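Local coordinates for protein isomaltodextranase (Arthrobacter globiformis, PDB 5AWO) that hydrolyses alpha-1,6-glucosidic linkages in dextran-type polysaccharides, releasing successive isomaltose units from the non-reducing ends of the chains, at residues I530-A535 against T572-D577. Residues are numbered along the deposited sequence; the frame is centred on the assembly and turned at random.
Sequences IRYRYA and TWGVAD
Trp573 lays one face of its indole over the methyl of Ala535 and turns the other to the guanidinium of Arg533, an example of one ring serving both methyl and cation. On the first side Ala535 CB stands 3.9 Å from the centroid of the six-membered ring, a CH-pi contact. On the second, the guanidinium lies 17° from parallel, centred over Trp573 CB, with Arg533 NH2 3.4 Å from Trp573 CB and NH1 above the indole rim. Arg533 gets there by an extended chain with CG anti to the backbone N (chi1 -169°), and a water joins its NH2 to Trp573 O. Gly495 O accepts a bond from Arg533 NH1, and Pro494 O one from Trp573 NE1. A leucine in place of Trp573 would probably uncover the Ala535 methyl, take the indole rim away from Arg533 NH1 and leave Pro494 O without its indole donor.

Beneath runs regular antiparallel pairing: Tyr532 with Ala576 and Tyr534 with Gly574 form hydrogen-bonded pairs, each with two backbone N to O bonds of 2.9 Å. With CG set between the backbone N and the carbonyl carbon (chi1 78°), the Tyr534 ring comes back over Gly574, CD1 reaching 3.2 Å from Gly574 O, while its hydroxyl bonds to Pro565 O. Arg531 packs CB on Val575 CG1 at 3.7 Å, but its guanidinium turns away to form salt bridges with Glu607 and Asp609.

The pairing joins strands 526-535 and 574-582 of the CBM35 carbohydrate-binding module; strand 601-609 borders 526-535 on its other edge, and Tyr532 and Ala576 face strand 555-564 in the second sheet of the beta-sandwich.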
loop_
_atom_site.group_PDB
_atom_site.type_symbol
_atom_site.label_atom_id
_atom_site.label_comp_id
_atom_site.label_asym_id
_atom_site.label_seq_id
_atom_site.Cartn_x
_atom_site.Cartn_y
_atom_site.Cartn_z
ATOM N N ILE A 530 -28.913 -5.214 -0.966
ATOM C CA ILE A 530 -28.008 -4.070 -1.190
ATOM C C ILE A 530 -28.719 -2.847 -1.772
ATOM O O ILE A 530 -29.661 -2.988 -2.553
ATOM C CB ILE A 530 -26.821 -4.472 -2.084
ATOM C CG1 ILE A 530 -25.871 -3.287 -2.303
ATOM C CG2 ILE A 530 -27.284 -5.014 -3.440
ATOM C CD1 ILE A 530 -24.501 -3.715 -2.762
ATOM N N ARG A 531 -28.258 -1.650 -1.395
ATOM C CA ARG A 531 -28.752 -0.389 -1.941
ATOM C C ARG A 531 -27.596 0.479 -2.443
ATOM O O ARG A 531 -26.505 0.429 -1.876
ATOM C CB ARG A 531 -29.578 0.374 -0.900
ATOM C CG ARG A 531 -30.933 -0.263 -0.579
ATOM C CD ARG A 531 -31.707 0.510 0.484
ATOM N NE ARG A 531 -31.060 0.484 1.799
ATOM C CZ ARG A 531 -31.010 -0.570 2.617
ATOM N NH1 ARG A 531 -31.584 -1.734 2.296
ATOM N NH2 ARG A 531 -30.371 -0.459 3.785
ATOM N N TYR A 532 -27.849 1.272 -3.481
ATOM C CA TYR A 532 -26.849 2.147 -4.103
ATOM C C TYR A 532 -27.410 3.567 -4.212
ATOM O O TYR A 532 -28.382 3.793 -4.948
ATOM C CB TYR A 532 -26.505 1.655 -5.522
ATOM C CG TYR A 532 -26.216 0.187 -5.707
ATOM C CD1 TYR A 532 -27.252 -0.745 -5.875
ATOM C CD2 TYR A 532 -24.906 -0.288 -5.814
ATOM C CE1 TYR A 532 -26.978 -2.084 -6.082
ATOM C CE2 TYR A 532 -24.625 -1.631 -6.007
ATOM C CZ TYR A 532 -25.661 -2.543 -6.153
ATOM O OH TYR A 532 -25.349 -3.872 -6.351
ATOM N N ARG A 533 -26.847 4.533 -3.485
ATOM C CA ARG A 533 -27.268 5.917 -3.649
ATOM C C ARG A 533 -26.430 6.542 -4.745
ATOM O O ARG A 533 -25.188 6.533 -4.670
ATOM C CB ARG A 533 -27.188 6.747 -2.354
ATOM C CG ARG A 533 -27.877 8.098 -2.468
ATOM C CD ARG A 533 -28.029 8.815 -1.136
ATOM N NE ARG A 533 -28.972 9.939 -1.217
ATOM C CZ ARG A 533 -28.667 11.234 -1.264
ATOM N NH1 ARG A 533 -27.408 11.664 -1.217
ATOM N NH2 ARG A 533 -29.632 12.138 -1.325
ATOM N N TYR A 534 -27.102 7.100 -5.746
ATOM C CA TYR A 534 -26.466 7.475 -6.999
ATOM C C TYR A 534 -27.108 8.726 -7.609
ATOM O O TYR A 534 -28.225 9.103 -7.237
ATOM C CB TYR A 534 -26.590 6.310 -8.000
ATOM C CG TYR A 534 -27.972 6.242 -8.629
ATOM C CD1 TYR A 534 -29.025 5.623 -7.968
ATOM C CD2 TYR A 534 -28.226 6.857 -9.846
ATOM C CE1 TYR A 534 -30.301 5.584 -8.525
ATOM C CE2 TYR A 534 -29.499 6.828 -10.406
ATOM C CZ TYR A 534 -30.523 6.200 -9.731
ATOM O OH TYR A 534 -31.796 6.175 -10.289
ATOM N N ALA A 535 -26.397 9.364 -8.530
ATOM C CA ALA A 535 -26.962 10.379 -9.433
ATOM C C ALA A 535 -26.750 9.901 -10.886
ATOM O O ALA A 535 -25.767 9.215 -11.190
ATOM C CB ALA A 535 -26.311 11.728 -9.226
ATOM N N THR A 572 -29.905 15.617 -8.359
ATOM C CA THR A 572 -30.898 14.686 -7.867
ATOM C C THR A 572 -30.251 13.341 -7.558
ATOM O O THR A 572 -29.510 12.815 -8.384
ATOM C CB THR A 572 -32.018 14.477 -8.923
ATOM O OG1 THR A 572 -32.431 15.751 -9.424
ATOM C CG2 THR A 572 -33.204 13.772 -8.332
ATOM N N TRP A 573 -30.582 12.771 -6.401
ATOM C CA TRP A 573 -30.042 11.493 -5.961
ATOM C C TRP A 573 -31.158 10.473 -5.777
ATOM O O TRP A 573 -32.240 10.793 -5.244
ATOM C CB TRP A 573 -29.236 11.679 -4.647
ATOM C CG TRP A 573 -28.098 12.657 -4.829
ATOM C CD1 TRP A 573 -28.154 13.999 -4.736
ATOM C CD2 TRP A 573 -26.732 12.339 -5.165
ATOM N NE1 TRP A 573 -26.920 14.561 -5.006
ATOM C CE2 TRP A 573 -26.032 13.554 -5.267
ATOM C CE3 TRP A 573 -26.047 11.149 -5.397
ATOM C CZ2 TRP A 573 -24.670 13.613 -5.595
ATOM C CZ3 TRP A 573 -24.708 11.208 -5.728
ATOM C CH2 TRP A 573 -24.037 12.424 -5.825
ATOM N N GLY A 574 -30.911 9.251 -6.227
ATOM C CA GLY A 574 -31.819 8.140 -5.985
ATOM C C GLY A 574 -31.135 6.963 -5.328
ATOM O O GLY A 574 -29.914 6.963 -5.145
ATOM N N VAL A 575 -31.924 5.972 -4.953
ATOM C CA VAL A 575 -31.438 4.737 -4.381
ATOM C C VAL A 575 -31.921 3.566 -5.231
ATOM O O VAL A 575 -33.133 3.315 -5.336
ATOM C CB VAL A 575 -31.905 4.564 -2.920
ATOM C CG1 VAL A 575 -31.356 3.273 -2.342
ATOM C CG2 VAL A 575 -31.500 5.783 -2.087
ATOM N N ALA A 576 -30.986 2.871 -5.867
ATOM C CA ALA A 576 -31.299 1.631 -6.560
ATOM C C ALA A 576 -31.230 0.493 -5.570
ATOM O O ALA A 576 -30.418 0.514 -4.632
ATOM C CB ALA A 576 -30.335 1.400 -7.709
ATOM N N ASP A 577 -32.098 -0.493 -5.765
ATOM C CA ASP A 577 -32.175 -1.656 -4.904
ATOM C C ASP A 577 -31.655 -2.869 -5.629
ATOM O O ASP A 577 -31.818 -3.001 -6.852
ATOM C CB ASP A 577 -33.625 -1.932 -4.505
ATOM C CG ASP A 577 -34.228 -0.831 -3.675
ATOM O OD1 ASP A 577 -33.496 0.074 -3.214
ATOM O OD2 ASP A 577 -35.459 -0.870 -3.479
HETATM O O HOH W 1 -32.437 11.919 -2.274
#